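Local coordinates for tyrocidine synthase 2 (Brevibacillus parabrevis, PDB 6TA8), which belongs to the condensation-domain family found in large multidomain synthetases and folds into two linked alpha/beta lobes, at residues Phe67-Val72 with Phe109-Tyr114; Ser214-Arg219 with Ile353-Ile358; Ala288-Asp291 with Thr295-Val298. All blocks are in the same frame, centred on the assembly; numbering follows the deposited sequence.

The three contacts lie towards the periphery of the chain, and none reaches another. Interaction 1, on the opposite side of the chain's centre from the other two, sets a helix start against an edge strand of the five-stranded sheet; it is partly buried and packs a valine and a glutamate against a phenylalanine ring, with no hydrogen bond across. Interactions 2 and 3 are surface contacts with centres about 28 Å apart. Interaction 2 joins two interhelical loops, far apart in sequence, through one salt bridge. Interaction 3 holds a helix against the strand that follows it. It adds to a valine contact a very short modelled lysine–asparagine one; only interaction 2 pairs opposite charges.

Interaction 1: Phe67-Val72 with Phe109-Tyr114; sequences FDEGLV and FRFYSY
E69 and V72, one turn apart at the start of helix 69-82, meet the ring of F111 on the edge strand 110-115 of a mixed five-stranded sheet, a helix-on-sheet contact of an alpha/beta fold. The two side chains reach the ring at different places. V72 CG1 comes in at the edge, near the ring plane, and lies 4.0 Å from F111 CE1. From the helix start, E69 CB stands 3.8 Å from F111 CZ, while E69 OE1 approaches F111 CE2 obliquely at 3.7 Å. The carboxylate plane is turned 44° from the ring. E69 CG sits between its backbone N and carbonyl carbon (chi1 58°), and the extended chain beyond carries the carboxylate on towards the strand. There E69 OE1 passes 3.6 Å from S113 OG, too long for a hydrogen bond. F111 CG is anti to the backbone N, which sends the ring from the strand across to the helix. R73 also touches this ring, and Y183 of helix 169-187 packs on V72.

Behind this first shell, D68 occupies the N-cap position, D68 O accepting the bond from V72 N at 2.9 Å. The strand is held by parallel pairing with strand 145-152. Between F111 and S113, Y112 turns to the other side of the sheet, where it packs on I133 of helix 122-134. Its hydroxyl makes a weak hydrogen bond with S136 OG and takes another from R110 NE, close to the guanidinium plane: R110 NE to Y112 OH is 3.0 Å, bent to 133° at the hydrogen.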
# COMPACT_ATOMS: atom_id res chain seq x y z
N PHE A 67 20.27 19.16 -3.10
CA PHE A 67 19.10 19.75 -3.73
C PHE A 67 19.14 21.27 -3.59
O PHE A 67 19.78 21.82 -2.69
CB PHE A 67 17.81 19.21 -3.11
CG PHE A 67 17.57 17.75 -3.35
CD1 PHE A 67 17.11 17.30 -4.58
CD2 PHE A 67 17.79 16.82 -2.35
CE1 PHE A 67 16.89 15.96 -4.80
CE2 PHE A 67 17.57 15.47 -2.56
CZ PHE A 67 17.12 15.04 -3.79
N ASP A 68 18.43 21.94 -4.49
CA ASP A 68 18.19 23.37 -4.39
C ASP A 68 16.74 23.57 -3.98
O ASP A 68 15.82 23.15 -4.69
CB ASP A 68 18.48 24.08 -5.72
CG ASP A 68 18.45 25.59 -5.59
OD1 ASP A 68 19.37 26.15 -4.95
OD2 ASP A 68 17.52 26.22 -6.13
N GLU A 69 16.53 24.21 -2.82
CA GLU A 69 15.19 24.32 -2.27
C GLU A 69 14.27 25.12 -3.19
O GLU A 69 13.08 24.82 -3.30
CB GLU A 69 15.24 24.94 -0.87
CG GLU A 69 15.87 26.32 -0.82
CD GLU A 69 15.65 27.01 0.52
OE1 GLU A 69 14.89 26.47 1.35
OE2 GLU A 69 16.25 28.09 0.74
N GLY A 70 14.82 26.13 -3.87
CA GLY A 70 14.02 26.89 -4.81
C GLY A 70 13.51 26.05 -5.97
O GLY A 70 12.45 26.34 -6.53
N LEU A 71 14.25 25.01 -6.33
CA LEU A 71 13.83 24.07 -7.36
C LEU A 71 12.92 22.98 -6.82
O LEU A 71 12.01 22.54 -7.52
CB LEU A 71 15.06 23.43 -8.01
CG LEU A 71 15.67 24.14 -9.21
CD1 LEU A 71 16.31 25.46 -8.80
CD2 LEU A 71 16.68 23.24 -9.87
N VAL A 72 13.16 22.52 -5.58
CA VAL A 72 12.28 21.55 -4.96
C VAL A 72 10.89 22.14 -4.76
O VAL A 72 9.87 21.49 -5.00
CB VAL A 72 12.88 21.05 -3.63
CG1 VAL A 72 11.91 20.14 -2.90
CG2 VAL A 72 14.20 20.34 -3.88
N PHE A 109 1.67 22.69 -0.25
CA PHE A 109 2.47 21.75 0.53
C PHE A 109 3.19 22.51 1.63
O PHE A 109 3.38 23.73 1.55
CB PHE A 109 3.48 21.00 -0.35
CG PHE A 109 4.49 21.89 -1.03
CD1 PHE A 109 4.15 22.61 -2.16
CD2 PHE A 109 5.77 22.00 -0.53
CE1 PHE A 109 5.07 23.43 -2.78
CE2 PHE A 109 6.70 22.81 -1.15
CZ PHE A 109 6.35 23.53 -2.28
N ARG A 110 3.58 21.78 2.67
CA ARG A 110 4.32 22.33 3.79
C ARG A 110 5.80 21.96 3.65
O ARG A 110 6.13 20.78 3.49
CB ARG A 110 3.77 21.81 5.12
CG ARG A 110 4.25 22.58 6.34
CD ARG A 110 3.47 22.19 7.58
NE ARG A 110 3.89 22.95 8.75
CZ ARG A 110 3.30 24.07 9.17
NH1 ARG A 110 2.26 24.56 8.51
NH2 ARG A 110 3.75 24.70 10.25
N PHE A 111 6.67 22.96 3.71
CA PHE A 111 8.09 22.79 3.46
C PHE A 111 8.89 22.95 4.75
O PHE A 111 8.55 23.77 5.61
CB PHE A 111 8.58 23.80 2.42
CG PHE A 111 9.95 23.50 1.89
CD1 PHE A 111 10.13 22.53 0.91
CD2 PHE A 111 11.06 24.17 2.37
CE1 PHE A 111 11.39 22.25 0.41
CE2 PHE A 111 12.33 23.90 1.88
CZ PHE A 111 12.49 22.93 0.90
N TYR A 112 9.94 22.15 4.88
CA TYR A 112 10.85 22.20 6.02
C TYR A 112 12.28 22.23 5.50
O TYR A 112 12.64 21.45 4.61
CB TYR A 112 10.66 20.99 6.94
CG TYR A 112 9.31 20.90 7.62
CD1 TYR A 112 8.19 20.46 6.92
CD2 TYR A 112 9.16 21.26 8.95
CE1 TYR A 112 6.96 20.37 7.54
CE2 TYR A 112 7.92 21.18 9.57
CZ TYR A 112 6.83 20.73 8.86
OH TYR A 112 5.60 20.65 9.48
N SER A 113 13.09 23.14 6.04
CA SER A 113 14.47 23.32 5.61
C SER A 113 15.38 23.29 6.83
O SER A 113 15.22 24.11 7.74
CB SER A 113 14.65 24.63 4.84
OG SER A 113 15.97 24.75 4.35
N TYR A 114 16.33 22.35 6.84
CA TYR A 114 17.26 22.20 7.95
C TYR A 114 18.69 22.20 7.41
O TYR A 114 18.98 21.53 6.41
CB TYR A 114 16.99 20.91 8.73
CG TYR A 114 15.62 20.86 9.36
CD1 TYR A 114 15.38 21.43 10.60
CD2 TYR A 114 14.55 20.25 8.70
CE1 TYR A 114 14.12 21.40 11.17
CE2 TYR A 114 13.30 20.21 9.27
CZ TYR A 114 13.09 20.78 10.50
OH TYR A 114 11.83 20.74 11.07

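Interaction 2: Ser214-Arg219 with Ile353-Ile358; sequences SDELLR and IPKKGI
A salt bridge between two interhelical loops, one linking helices 201-212 and 221-229 and the other linking helices 339-351 and 359-365, joins E216 to K355 at the protein surface. The ammonium atom K355 NZ donates to E216 OE2 at 2.6 Å. It meets that oxygen on the syn side but 35° out of the carboxylate plane. The second oxygen, E216 OE1, lies 3.7 Å from K355 NZ, so the grip is one-sided. Both chains are extended beyond CG and cross at about a right angle. E216 CG lies anti to its backbone N (chi1 170°), which carries the carboxylate out to the lysine.

K355 opens a run of three residues, K355 to G357, with left-handed helical backbone angles. The turn is closed by G357 N bonding to P354 O at 3.1 Å. Y211, at the end of helix 201-212, touches both charged side chains.

Besides the salt bridge, a third part of the chain holds both groups and supplies their strongest polar partners: E216 OE1 accepts from Q311 NE2, and K355 NZ donates to the backbone O of D309. The carboxylate thus divides its oxygens between two donors, and the ammonium group bridges a charged and a neutral acceptor, an arrangement consistent with both groups staying ionised.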
# COMPACT_ATOMS: atom_id res chain seq x y z
N SER A 214 -24.28 -0.97 -10.79
CA SER A 214 -24.42 -1.66 -12.06
C SER A 214 -24.78 -3.13 -11.83
O SER A 214 -24.79 -3.63 -10.70
CB SER A 214 -23.14 -1.54 -12.88
OG SER A 214 -22.09 -2.30 -12.30
N ASP A 215 -25.09 -3.82 -12.92
CA ASP A 215 -25.47 -5.22 -12.86
C ASP A 215 -24.33 -6.17 -13.18
O ASP A 215 -24.45 -7.38 -12.93
CB ASP A 215 -26.65 -5.49 -13.80
CG ASP A 215 -27.80 -4.53 -13.57
OD1 ASP A 215 -28.68 -4.42 -14.45
OD2 ASP A 215 -27.83 -3.88 -12.50
N GLU A 216 -23.22 -5.67 -13.73
CA GLU A 216 -22.03 -6.51 -13.88
C GLU A 216 -21.48 -6.90 -12.51
O GLU A 216 -21.03 -8.04 -12.32
CB GLU A 216 -20.97 -5.77 -14.70
CG GLU A 216 -19.61 -6.46 -14.71
CD GLU A 216 -18.52 -5.59 -15.32
OE1 GLU A 216 -18.83 -4.47 -15.77
OE2 GLU A 216 -17.36 -6.04 -15.36
N LEU A 217 -21.51 -5.98 -11.55
CA LEU A 217 -21.06 -6.29 -10.20
C LEU A 217 -22.00 -7.26 -9.50
O LEU A 217 -21.56 -8.08 -8.69
CB LEU A 217 -20.92 -5.00 -9.39
CG LEU A 217 -20.48 -5.12 -7.93
CD1 LEU A 217 -19.15 -5.85 -7.83
CD2 LEU A 217 -20.39 -3.75 -7.29
N LEU A 218 -23.30 -7.18 -9.81
CA LEU A 218 -24.26 -8.09 -9.20
C LEU A 218 -24.03 -9.54 -9.60
O LEU A 218 -24.50 -10.45 -8.90
CB LEU A 218 -25.69 -7.67 -9.58
CG LEU A 218 -26.30 -6.56 -8.72
CD1 LEU A 218 -27.42 -5.86 -9.47
CD2 LEU A 218 -26.80 -7.14 -7.42
N ARG A 219 -23.31 -9.78 -10.70
CA ARG A 219 -22.99 -11.13 -11.13
C ARG A 219 -21.89 -11.77 -10.30
O ARG A 219 -21.61 -12.96 -10.48
CB ARG A 219 -22.58 -11.12 -12.61
CG ARG A 219 -23.65 -10.56 -13.54
CD ARG A 219 -23.30 -10.80 -15.00
NE ARG A 219 -22.89 -9.57 -15.68
CZ ARG A 219 -21.73 -9.42 -16.31
NH1 ARG A 219 -20.86 -10.41 -16.35
NH2 ARG A 219 -21.45 -8.27 -16.90
N ILE A 353 -11.15 -15.55 -8.94
CA ILE A 353 -11.56 -14.26 -8.38
C ILE A 353 -11.84 -13.29 -9.52
O ILE A 353 -11.01 -13.16 -10.44
CB ILE A 353 -10.48 -13.71 -7.45
CG1 ILE A 353 -10.06 -14.78 -6.44
CG2 ILE A 353 -10.97 -12.46 -6.73
CD1 ILE A 353 -9.14 -14.27 -5.34
N PRO A 354 -12.98 -12.59 -9.52
CA PRO A 354 -13.28 -11.67 -10.62
C PRO A 354 -12.69 -10.28 -10.43
O PRO A 354 -12.87 -9.65 -9.38
CB PRO A 354 -14.82 -11.62 -10.62
CG PRO A 354 -15.18 -11.85 -9.19
CD PRO A 354 -14.12 -12.76 -8.60
N LYS A 355 -11.97 -9.80 -11.45
CA LYS A 355 -11.47 -8.42 -11.51
C LYS A 355 -10.60 -8.07 -10.30
O LYS A 355 -10.66 -6.96 -9.77
CB LYS A 355 -12.63 -7.43 -11.65
CG LYS A 355 -13.17 -7.30 -13.06
CD LYS A 355 -14.10 -6.11 -13.19
CE LYS A 355 -14.40 -5.81 -14.65
NZ LYS A 355 -15.26 -4.60 -14.80
N LYS A 356 -9.78 -9.03 -9.87
CA LYS A 356 -8.81 -8.82 -8.79
C LYS A 356 -9.50 -8.38 -7.50
O LYS A 356 -8.98 -7.54 -6.76
CB LYS A 356 -7.73 -7.82 -9.21
CG LYS A 356 -7.07 -8.14 -10.54
CD LYS A 356 -6.09 -9.29 -10.42
CE LYS A 356 -5.11 -9.29 -11.57
NZ LYS A 356 -4.45 -7.96 -11.74
N GLY A 357 -10.68 -8.94 -7.24
CA GLY A 357 -11.38 -8.70 -5.99
C GLY A 357 -11.77 -7.26 -5.73
O GLY A 357 -12.05 -6.91 -4.58
N ILE A 358 -11.80 -6.41 -6.76
CA ILE A 358 -12.17 -5.02 -6.55
C ILE A 358 -13.62 -4.89 -6.11
O ILE A 358 -13.98 -3.96 -5.38
CB ILE A 358 -11.89 -4.19 -7.82
CG1 ILE A 358 -12.11 -2.70 -7.55
CG2 ILE A 358 -12.76 -4.66 -8.98
CD1 ILE A 358 -11.97 -1.83 -8.79

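Interaction 3: Ala288-Asp291 with Thr295-Val298; sequences AVKD and TNGV
V289 and K290, near the end of helix 277-293, face T295, N296 and V298 across a tight helix-loop-strand connection, in which a short loop leads from the helix into strand 297-304 of the mixed six-stranded sheet of an alpha/beta fold. The chain folds back so sharply that K290 CA lies 4.9 Å from T295 CA. Ahead of V289, A288 is turned to another neighbour and packs on L451 and Y455 of helix 445-466.

V289 places CG1 anti to its backbone N (chi1 -178°), over the returning chain. V289 CG1 lies 4.0 Å from T295 OG1 and 4.5 Å from V298 CB, so this one methyl faces both the threonine hydroxyl and V298. The two side chains, V289 and T295, cross obliquely. The contact buries T295 OG1, which has no polar partner in the model.

K290 follows with its aliphatic part laid along the connection. Its CG touches the backbone oxygen of T295, K290 CG to T295 O being 3.3 Å. The chain runs straight as far as CE and then bends at chi4 (60°), which swings the ammonium group towards N296. D291, by contrast, points away from the strand and meets K457 and H458 of helix 445-466.

On the strand side, backbone bonds between N296 and M333 and between V298 and L331 line this chain up with strand 325-332 and the residue after it, and the side chains of K290, T295, N296 and V298 all touch M333. N296 turns its amide oxygen, not its nitrogen, to the lysine: K290 NZ donates to N296 OD1 at a modelled 2.5 Å, a very short and therefore doubtful length, while N296 ND2 stays 3.8 Å from K290 NZ.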
# COMPACT_ATOMS: atom_id res chain seq x y z
N ALA A 288 3.77 -22.06 4.70
CA ALA A 288 4.47 -21.53 5.87
C ALA A 288 3.57 -21.54 7.09
O ALA A 288 3.97 -22.00 8.17
CB ALA A 288 4.98 -20.12 5.58
N VAL A 289 2.34 -21.04 6.95
CA VAL A 289 1.38 -21.05 8.05
C VAL A 289 1.05 -22.48 8.47
O VAL A 289 0.79 -22.75 9.65
CB VAL A 289 0.11 -20.27 7.67
CG1 VAL A 289 -0.87 -20.22 8.83
CG2 VAL A 289 0.48 -18.86 7.22
N LYS A 290 1.08 -23.42 7.52
CA LYS A 290 0.81 -24.82 7.85
C LYS A 290 1.91 -25.40 8.72
O LYS A 290 1.63 -26.05 9.73
CB LYS A 290 0.65 -25.63 6.57
CG LYS A 290 0.44 -27.12 6.80
CD LYS A 290 0.27 -27.88 5.50
CE LYS A 290 0.13 -29.37 5.74
NZ LYS A 290 -1.05 -29.68 6.59
N ASP A 291 3.17 -25.17 8.35
CA ASP A 291 4.28 -25.65 9.16
C ASP A 291 4.46 -24.86 10.45
O ASP A 291 5.20 -25.31 11.34
CB ASP A 291 5.58 -25.61 8.36
CG ASP A 291 5.76 -26.83 7.48
OD1 ASP A 291 5.73 -27.96 8.02
OD2 ASP A 291 5.93 -26.67 6.26
N THR A 295 -2.17 -25.63 10.61
CA THR A 295 -3.51 -25.50 10.05
C THR A 295 -3.54 -26.10 8.65
O THR A 295 -2.53 -26.59 8.13
CB THR A 295 -3.94 -24.03 10.00
OG1 THR A 295 -3.29 -23.37 8.91
CG2 THR A 295 -3.58 -23.32 11.30
N ASN A 296 -4.73 -26.07 8.04
CA ASN A 296 -4.87 -26.44 6.64
C ASN A 296 -5.75 -25.45 5.88
O ASN A 296 -6.12 -25.73 4.73
CB ASN A 296 -5.42 -27.86 6.50
CG ASN A 296 -4.38 -28.92 6.79
OD1 ASN A 296 -3.36 -29.01 6.10
ND2 ASN A 296 -4.62 -29.74 7.80
N GLY A 297 -6.10 -24.32 6.49
CA GLY A 297 -6.87 -23.29 5.84
C GLY A 297 -6.71 -21.95 6.53
O GLY A 297 -6.93 -21.84 7.74
N VAL A 298 -6.31 -20.93 5.78
CA VAL A 298 -6.10 -19.59 6.32
C VAL A 298 -6.70 -18.57 5.37
O VAL A 298 -6.62 -18.73 4.14
CB VAL A 298 -4.60 -19.32 6.57
CG1 VAL A 298 -3.80 -19.42 5.27
CG2 VAL A 298 -4.40 -17.96 7.23